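Local coordinates for CRISPR/cas2 protein (Pyrococcus horikoshii OT3, PDB 6K2E) that probably takes part in CRISPR adaptive immunity as a small nucleic-acid-binding protein that pairs with a second copy of itself through its beta sheet, at residues Gly1-Val6 against Glu37-Lys42; His21-Thr26 against Met50-Ile55; Tyr5-Tyr10 against Tyr65-Lys70. All blocks are in the same frame, centred on the assembly; numbering follows the deposited sequence.

Interaction 1 (Gly1-Val6 against Glu37-Lys42); sequences GSHMYV and EGELSK
Backbone hydrogen bonds tie M4 to L40 and V6 to G38, each residue giving its N-H and taking one in return, as in antiparallel hydrogen-bonded pairs. M4 N lies 3.1 Å from L40 O, and V6 N lies 3.1 Å from G38 O. Between these rungs Y5 and E39 form a non-hydrogen-bonded pair with their CA atoms 4.5 Å apart.

Polar side-chain contact is carried by Y5. Its CG stands anti to the backbone N (chi1 -160°), which lays the ring over the G38 backbone, with G38 C 3.5 Å above the ring plane toward its rim. The phenol OH donates to E37 OE1 at 3.0 Å, meeting the anti side of the carboxylate 26° out of its plane. E37 OE2 is held by a salt bridge to R31 and by Y65 OH of the second subunit. These strands, 3-11 and 35-41, are the central pair of this chain's four-stranded ferredoxin-like sheet. With an alanine replacing Y5, E37 OE1 would probably lose its phenol donor and the G38 backbone its ring cover.

Apolar contacts lie on the other face, where V6 CG2 meets L40 CD1 at 3.9 Å, both side chains touching L45 of helix 42-55. Farther out, M4 CE rests 4.0 Å from K42 CD. On the Y5 face, the H3 ring lies over S41 CA, while S41 OG caps Q44 N at the helix start.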
# COMPACT_ATOMS: atom_id res chain seq x y z
N GLY A 1 -3.54 23.72 -11.65
CA GLY A 1 -2.76 22.50 -11.84
C GLY A 1 -3.57 21.22 -11.73
O GLY A 1 -4.51 21.16 -10.95
N SER A 2 -3.21 20.20 -12.52
CA SER A 2 -3.88 18.91 -12.42
C SER A 2 -3.37 18.16 -11.20
O SER A 2 -2.15 18.07 -10.97
CB SER A 2 -3.68 18.07 -13.68
OG SER A 2 -4.33 16.81 -13.54
N HIS A 3 -4.29 17.59 -10.44
CA HIS A 3 -3.96 16.96 -9.18
C HIS A 3 -4.30 15.47 -9.17
O HIS A 3 -5.24 15.01 -9.85
CB HIS A 3 -4.66 17.69 -8.04
CG HIS A 3 -3.77 18.70 -7.39
ND1 HIS A 3 -3.19 19.72 -8.10
CD2 HIS A 3 -3.27 18.78 -6.14
CE1 HIS A 3 -2.41 20.42 -7.30
NE2 HIS A 3 -2.44 19.87 -6.10
N MET A 4 -3.49 14.72 -8.43
CA MET A 4 -3.65 13.29 -8.27
C MET A 4 -3.62 12.95 -6.79
O MET A 4 -3.20 13.75 -5.95
CB MET A 4 -2.56 12.48 -8.99
CG MET A 4 -2.74 12.32 -10.49
SD MET A 4 -1.89 13.57 -11.42
CE MET A 4 -0.30 13.49 -10.59
N TYR A 5 -4.12 11.76 -6.46
CA TYR A 5 -3.95 11.18 -5.13
C TYR A 5 -2.98 10.00 -5.21
O TYR A 5 -3.06 9.21 -6.15
CB TYR A 5 -5.29 10.74 -4.54
CG TYR A 5 -5.27 10.58 -3.04
CD1 TYR A 5 -4.99 9.35 -2.44
CD2 TYR A 5 -5.50 11.66 -2.22
CE1 TYR A 5 -4.95 9.22 -1.06
CE2 TYR A 5 -5.48 11.54 -0.84
CZ TYR A 5 -5.20 10.33 -0.27
OH TYR A 5 -5.18 10.25 1.09
N VAL A 6 -2.10 9.86 -4.22
CA VAL A 6 -1.13 8.76 -4.24
C VAL A 6 -1.17 7.97 -2.94
O VAL A 6 -1.48 8.50 -1.88
CB VAL A 6 0.32 9.23 -4.52
CG1 VAL A 6 0.47 9.64 -5.97
CG2 VAL A 6 0.71 10.34 -3.60
N GLU A 37 0.20 8.62 2.26
CA GLU A 37 -0.80 8.95 1.26
C GLU A 37 -1.09 10.44 1.28
O GLU A 37 -0.71 11.16 2.21
CB GLU A 37 -2.09 8.14 1.45
CG GLU A 37 -2.66 8.18 2.85
CD GLU A 37 -3.88 7.31 3.01
OE1 GLU A 37 -4.85 7.48 2.25
OE2 GLU A 37 -3.89 6.47 3.93
N GLY A 38 -1.73 10.91 0.22
CA GLY A 38 -2.17 12.29 0.15
C GLY A 38 -2.21 12.81 -1.27
O GLY A 38 -1.79 12.16 -2.23
N GLU A 39 -2.69 14.05 -1.38
CA GLU A 39 -2.76 14.74 -2.66
C GLU A 39 -1.40 15.29 -3.06
O GLU A 39 -0.65 15.81 -2.23
CB GLU A 39 -3.74 15.90 -2.57
CG GLU A 39 -5.17 15.63 -2.92
CD GLU A 39 -5.91 16.93 -3.10
OE1 GLU A 39 -6.82 17.22 -2.30
OE2 GLU A 39 -5.52 17.68 -4.02
N LEU A 40 -1.11 15.22 -4.34
CA LEU A 40 0.13 15.76 -4.87
C LEU A 40 -0.16 16.34 -6.24
O LEU A 40 -0.92 15.77 -7.02
CB LEU A 40 1.20 14.68 -4.99
CG LEU A 40 2.00 14.32 -3.75
CD1 LEU A 40 3.08 13.33 -4.16
CD2 LEU A 40 2.58 15.56 -3.11
N SER A 41 0.51 17.44 -6.56
CA SER A 41 0.49 17.92 -7.92
C SER A 41 1.43 17.08 -8.76
O SER A 41 2.19 16.25 -8.24
CB SER A 41 0.91 19.39 -7.97
OG SER A 41 2.32 19.47 -8.03
N LYS A 42 1.46 17.33 -10.06
CA LYS A 42 2.25 16.48 -10.92
C LYS A 42 3.72 16.85 -10.85
O LYS A 42 4.59 15.97 -10.92
CB LYS A 42 1.74 16.59 -12.35
CG LYS A 42 2.08 15.44 -13.23
CD LYS A 42 0.89 15.01 -14.05
CE LYS A 42 0.13 16.15 -14.72
NZ LYS A 42 -1.32 15.81 -14.94

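Interaction 2 (His21-Thr26 against Met50-Ile55); sequences HKLLKT and MRLKRI
L23 carries its CG anti to the backbone N (chi1 173°), and this sends both methyls across to helix 50-55, CD1 mainly to the guanidinium of R51, CD2 to the helix backbone and its apolar side chains. The R51 chain bends at chi3 (85°), bringing the flat guanidinium group round beneath L23 CD1. That methyl sits over the centre of the group, 3.6 Å above its plane, while R51 NH1 is hydrogen-bonded to Y27 OH, a bond that is likely to limit the group's rotation. L23 CD2 lies 3.6 Å from L52 N and 3.7 Å from I55 CD1. Because L23 also touches L48, its side chain enters the space framed by L48, R51, L52 and I55 as a knob in a hole. Nearer the sheet, L24 CD2 and L52 CD1 approach to 4.3 Å, and L24 goes on to touch V8 and Y10 of strand 3-11. The join is therefore apolar at its centre and charged only at its outer edge, where R51 lies. The segment axes are 10.6 Å apart and run antiparallel, at 178°, as expected for the two helices that lie side by side on one face of the sheet in a ferredoxin-like fold.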
# COMPACT_ATOMS: atom_id res chain seq x y z
N HIS A 21 11.66 7.72 4.93
CA HIS A 21 10.53 8.15 5.75
C HIS A 21 10.48 9.67 5.91
O HIS A 21 9.39 10.26 5.82
CB HIS A 21 10.58 7.47 7.12
CG HIS A 21 9.40 7.76 7.99
ND1 HIS A 21 9.38 8.82 8.89
CD2 HIS A 21 8.21 7.13 8.13
CE1 HIS A 21 8.22 8.83 9.53
NE2 HIS A 21 7.49 7.82 9.08
N LYS A 22 11.63 10.32 6.10
CA LYS A 22 11.65 11.78 6.27
C LYS A 22 11.29 12.48 4.97
O LYS A 22 10.53 13.46 4.97
CB LYS A 22 13.03 12.25 6.75
CG LYS A 22 13.28 12.05 8.25
CD LYS A 22 14.51 12.81 8.73
CE LYS A 22 14.77 12.57 10.23
NZ LYS A 22 13.51 12.59 11.05
N LEU A 23 11.75 11.92 3.85
CA LEU A 23 11.43 12.46 2.53
C LEU A 23 9.94 12.34 2.23
O LEU A 23 9.32 13.32 1.77
CB LEU A 23 12.27 11.74 1.48
CG LEU A 23 11.95 12.05 0.03
CD1 LEU A 23 12.19 13.53 -0.27
CD2 LEU A 23 12.73 11.14 -0.93
N LEU A 24 9.34 11.17 2.55
CA LEU A 24 7.91 11.01 2.32
C LEU A 24 7.06 11.85 3.27
O LEU A 24 5.91 12.14 2.92
CB LEU A 24 7.52 9.54 2.44
CG LEU A 24 7.92 8.64 1.28
CD1 LEU A 24 7.83 7.15 1.63
CD2 LEU A 24 7.07 8.96 0.06
N LYS A 25 7.58 12.25 4.44
CA LYS A 25 6.79 13.07 5.36
C LYS A 25 6.76 14.54 4.94
O LYS A 25 5.82 15.26 5.30
CB LYS A 25 7.30 12.92 6.80
CG LYS A 25 6.44 13.61 7.93
CD LYS A 25 5.71 12.62 8.91
CE LYS A 25 4.46 13.27 9.60
NZ LYS A 25 3.11 13.04 8.92
N THR A 26 7.74 15.00 4.15
CA THR A 26 7.67 16.32 3.55
C THR A 26 6.48 16.45 2.59
O THR A 26 5.83 17.50 2.56
CB THR A 26 9.01 16.71 2.89
OG1 THR A 26 9.42 15.73 1.95
CG2 THR A 26 10.05 16.81 3.96
N MET A 50 11.90 11.58 -8.09
CA MET A 50 13.31 11.84 -8.38
C MET A 50 14.14 11.78 -7.10
O MET A 50 15.24 11.23 -7.09
CB MET A 50 13.47 13.19 -9.08
CG MET A 50 14.92 13.57 -9.45
SD MET A 50 15.72 14.68 -8.25
CE MET A 50 16.85 15.62 -9.29
N ARG A 51 13.63 12.36 -6.02
CA ARG A 51 14.38 12.31 -4.78
C ARG A 51 14.37 10.90 -4.18
O ARG A 51 15.38 10.48 -3.60
CB ARG A 51 13.83 13.36 -3.81
CG ARG A 51 14.24 14.79 -4.20
CD ARG A 51 13.48 15.87 -3.44
NE ARG A 51 14.12 16.15 -2.16
CZ ARG A 51 13.54 16.83 -1.17
NH1 ARG A 51 12.31 17.31 -1.32
NH2 ARG A 51 14.19 17.02 -0.02
N LEU A 52 13.28 10.14 -4.37
CA LEU A 52 13.26 8.74 -3.95
C LEU A 52 14.23 7.91 -4.77
O LEU A 52 14.91 7.04 -4.23
CB LEU A 52 11.85 8.16 -4.11
CG LEU A 52 10.81 8.44 -3.01
CD1 LEU A 52 9.41 8.15 -3.50
CD2 LEU A 52 11.12 7.64 -1.77
N LYS A 53 14.35 8.23 -6.06
CA LYS A 53 15.20 7.45 -6.95
C LYS A 53 16.67 7.62 -6.61
O LYS A 53 17.47 6.71 -6.84
CB LYS A 53 14.94 7.85 -8.40
CG LYS A 53 15.14 6.73 -9.39
CD LYS A 53 14.55 7.12 -10.73
CE LYS A 53 13.70 5.98 -11.26
NZ LYS A 53 12.91 6.43 -12.44
N ARG A 54 17.03 8.76 -6.02
CA ARG A 54 18.41 8.99 -5.62
C ARG A 54 18.72 8.39 -4.26
O ARG A 54 19.90 8.30 -3.91
CB ARG A 54 18.71 10.49 -5.62
CG ARG A 54 18.45 11.17 -6.98
CD ARG A 54 19.19 12.49 -7.20
NE ARG A 54 20.52 12.52 -6.59
CZ ARG A 54 21.61 12.00 -7.14
NH1 ARG A 54 21.55 11.43 -8.34
NH2 ARG A 54 22.77 12.07 -6.50
N ILE A 55 17.72 7.91 -3.54
CA ILE A 55 17.92 7.28 -2.24
C ILE A 55 18.00 5.77 -2.37
O ILE A 55 18.90 5.14 -1.82
CB ILE A 55 16.80 7.68 -1.26
CG1 ILE A 55 16.93 9.13 -0.81
CG2 ILE A 55 16.83 6.79 -0.03
CD1 ILE A 55 15.85 9.53 0.19

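Interaction 3 (Tyr5-Tyr10 against Tyr65-Lys70); sequences YVIVVY and YIFPGK
Y5 and F67 form an antiparallel hydrogen-bonded pair, and so do I7 and Y65; the non-hydrogen-bonded pair of V6 and I66 lies between them. The two strand segments run at 163° to each other. F67 N reaches Y5 O at 2.7 Å and Y65 N reaches I7 O at 2.9 Å; the return bonds, Y5 N to F67 O and I7 N to Y65 O, complete the two pairs. In the gap V6 CA adds a CA-H...O contact to Y65 O.

The side chains of I7 and F67 share one face of the sheet. I7 CD1 touches F67 CE1 at 3.7 Å, the two side chains meeting at a slant. On the reverse face V6 CG1 and I66 CG1 lie side by side, 4.0 Å apart. Past the strand end, K70 folds back over Y5: with CG anti to its backbone N (chi1 -159°) and the rest of the chain extended, its methylenes run along the ring toward the phenol oxygen. K70 CG makes a CH-pi contact 3.9 Å from the ring centroid, on the opposite face from the one laid over G38. The Y5 ring is thus held between backbone and aliphatic chain.

Beyond this chain, F67 meets F67 and F72 of the second subunit, and Y65 and I66 pair with one of its strands. The chemistry is mainly hydrophobic, with the backbone polar groups of the strands bonded to one another; the phenol of Y65 finds its partner in E37 of the second subunit, so this edge appears suited to dimerisation rather than to solvent.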
# COMPACT_ATOMS: atom_id res chain seq x y z
N TYR A 5 -4.12 11.76 -6.46
CA TYR A 5 -3.95 11.18 -5.13
C TYR A 5 -2.98 10.00 -5.21
O TYR A 5 -3.06 9.21 -6.15
CB TYR A 5 -5.29 10.74 -4.54
CG TYR A 5 -5.27 10.58 -3.04
CD1 TYR A 5 -4.99 9.35 -2.44
CD2 TYR A 5 -5.50 11.66 -2.22
CE1 TYR A 5 -4.95 9.22 -1.06
CE2 TYR A 5 -5.48 11.54 -0.84
CZ TYR A 5 -5.20 10.33 -0.27
OH TYR A 5 -5.18 10.25 1.09
N VAL A 6 -2.10 9.86 -4.22
CA VAL A 6 -1.13 8.76 -4.24
C VAL A 6 -1.17 7.97 -2.94
O VAL A 6 -1.48 8.50 -1.88
CB VAL A 6 0.32 9.23 -4.52
CG1 VAL A 6 0.47 9.64 -5.97
CG2 VAL A 6 0.71 10.34 -3.60
N ILE A 7 -0.86 6.67 -3.05
CA ILE A 7 -0.60 5.80 -1.90
C ILE A 7 0.77 5.19 -2.12
O ILE A 7 1.02 4.60 -3.18
CB ILE A 7 -1.64 4.68 -1.74
CG1 ILE A 7 -3.04 5.21 -1.53
CG2 ILE A 7 -1.31 3.79 -0.54
CD1 ILE A 7 -4.08 4.09 -1.55
N VAL A 8 1.67 5.39 -1.16
CA VAL A 8 3.08 4.99 -1.28
C VAL A 8 3.38 3.93 -0.23
O VAL A 8 3.17 4.16 0.97
CB VAL A 8 4.03 6.19 -1.14
CG1 VAL A 8 5.44 5.72 -0.93
CG2 VAL A 8 3.94 7.07 -2.37
N VAL A 9 3.85 2.77 -0.68
CA VAL A 9 4.34 1.72 0.20
C VAL A 9 5.81 1.50 -0.13
O VAL A 9 6.14 1.19 -1.28
CB VAL A 9 3.55 0.41 0.04
CG1 VAL A 9 3.80 -0.47 1.21
CG2 VAL A 9 2.05 0.68 -0.12
N TYR A 10 6.69 1.67 0.86
CA TYR A 10 8.12 1.44 0.61
C TYR A 10 8.61 0.19 1.31
O TYR A 10 8.08 -0.24 2.33
CB TYR A 10 9.01 2.62 1.03
CG TYR A 10 9.11 2.91 2.51
CD1 TYR A 10 10.14 2.41 3.29
CD2 TYR A 10 8.18 3.73 3.12
CE1 TYR A 10 10.21 2.70 4.64
CE2 TYR A 10 8.26 4.03 4.43
CZ TYR A 10 9.26 3.51 5.20
OH TYR A 10 9.29 3.83 6.54
N TYR A 65 1.20 4.21 -6.05
CA TYR A 65 -0.10 4.02 -6.70
C TYR A 65 -0.71 5.40 -6.97
O TYR A 65 -1.05 6.11 -6.03
CB TYR A 65 -1.02 3.19 -5.80
CG TYR A 65 -0.67 1.73 -5.67
CD1 TYR A 65 -1.20 0.78 -6.55
CD2 TYR A 65 0.22 1.29 -4.68
CE1 TYR A 65 -0.87 -0.57 -6.45
CE2 TYR A 65 0.56 -0.06 -4.58
CZ TYR A 65 0.01 -0.97 -5.46
OH TYR A 65 0.36 -2.29 -5.36
N ILE A 66 -0.90 5.75 -8.23
CA ILE A 66 -1.36 7.09 -8.62
C ILE A 66 -2.83 7.02 -9.05
O ILE A 66 -3.17 6.32 -10.02
CB ILE A 66 -0.49 7.67 -9.74
CG1 ILE A 66 0.99 7.61 -9.34
CG2 ILE A 66 -0.91 9.08 -10.04
CD1 ILE A 66 1.89 6.92 -10.32
N PHE A 67 -3.70 7.79 -8.37
CA PHE A 67 -5.15 7.81 -8.57
C PHE A 67 -5.62 9.18 -9.08
O PHE A 67 -5.01 10.21 -8.77
CB PHE A 67 -5.91 7.50 -7.27
CG PHE A 67 -5.48 6.24 -6.62
CD1 PHE A 67 -4.46 6.24 -5.66
CD2 PHE A 67 -6.07 5.05 -6.97
CE1 PHE A 67 -4.04 5.07 -5.08
CE2 PHE A 67 -5.64 3.86 -6.40
CZ PHE A 67 -4.64 3.88 -5.43
N PRO A 68 -6.72 9.22 -9.85
CA PRO A 68 -7.29 10.53 -10.23
C PRO A 68 -7.91 11.28 -9.06
O PRO A 68 -8.06 12.50 -9.15
CB PRO A 68 -8.35 10.16 -11.28
CG PRO A 68 -8.70 8.75 -10.97
CD PRO A 68 -7.42 8.12 -10.53
N GLY A 69 -8.29 10.60 -7.98
CA GLY A 69 -8.81 11.28 -6.81
C GLY A 69 -8.93 10.33 -5.63
O GLY A 69 -8.63 9.14 -5.72
N LYS A 70 -9.45 10.88 -4.53
CA LYS A 70 -9.63 10.15 -3.27
C LYS A 70 -11.02 9.52 -3.20
O LYS A 70 -11.85 9.89 -2.37
CB LYS A 70 -9.38 11.10 -2.10
CG LYS A 70 -9.04 10.44 -0.78
CD LYS A 70 -9.17 11.45 0.36
CE LYS A 70 -8.99 10.79 1.73
NZ LYS A 70 -8.54 11.76 2.78

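Strand 3-11 links interactions 1 and 3: it pairs with strand 35-41 in the first and strand 61-67 in the third, so Y5 and V6 belong to both. Their centres lie 8 Å apart, and M4 packs on I66 and F67. Interaction 2 joins the two helices on this sheet, centred about 16 Å from the centre of interaction 1 and 15 Å from that of interaction 3, which it touches through L24 on V8 and Y10. Along the chain, its segments alternate with those of interaction 1, and both come between the two segments of interaction 3, in keeping with the beta-alpha-beta-beta-alpha-beta order. One face of the sheet thus takes the helices, while strand 61-67 meets the second subunit.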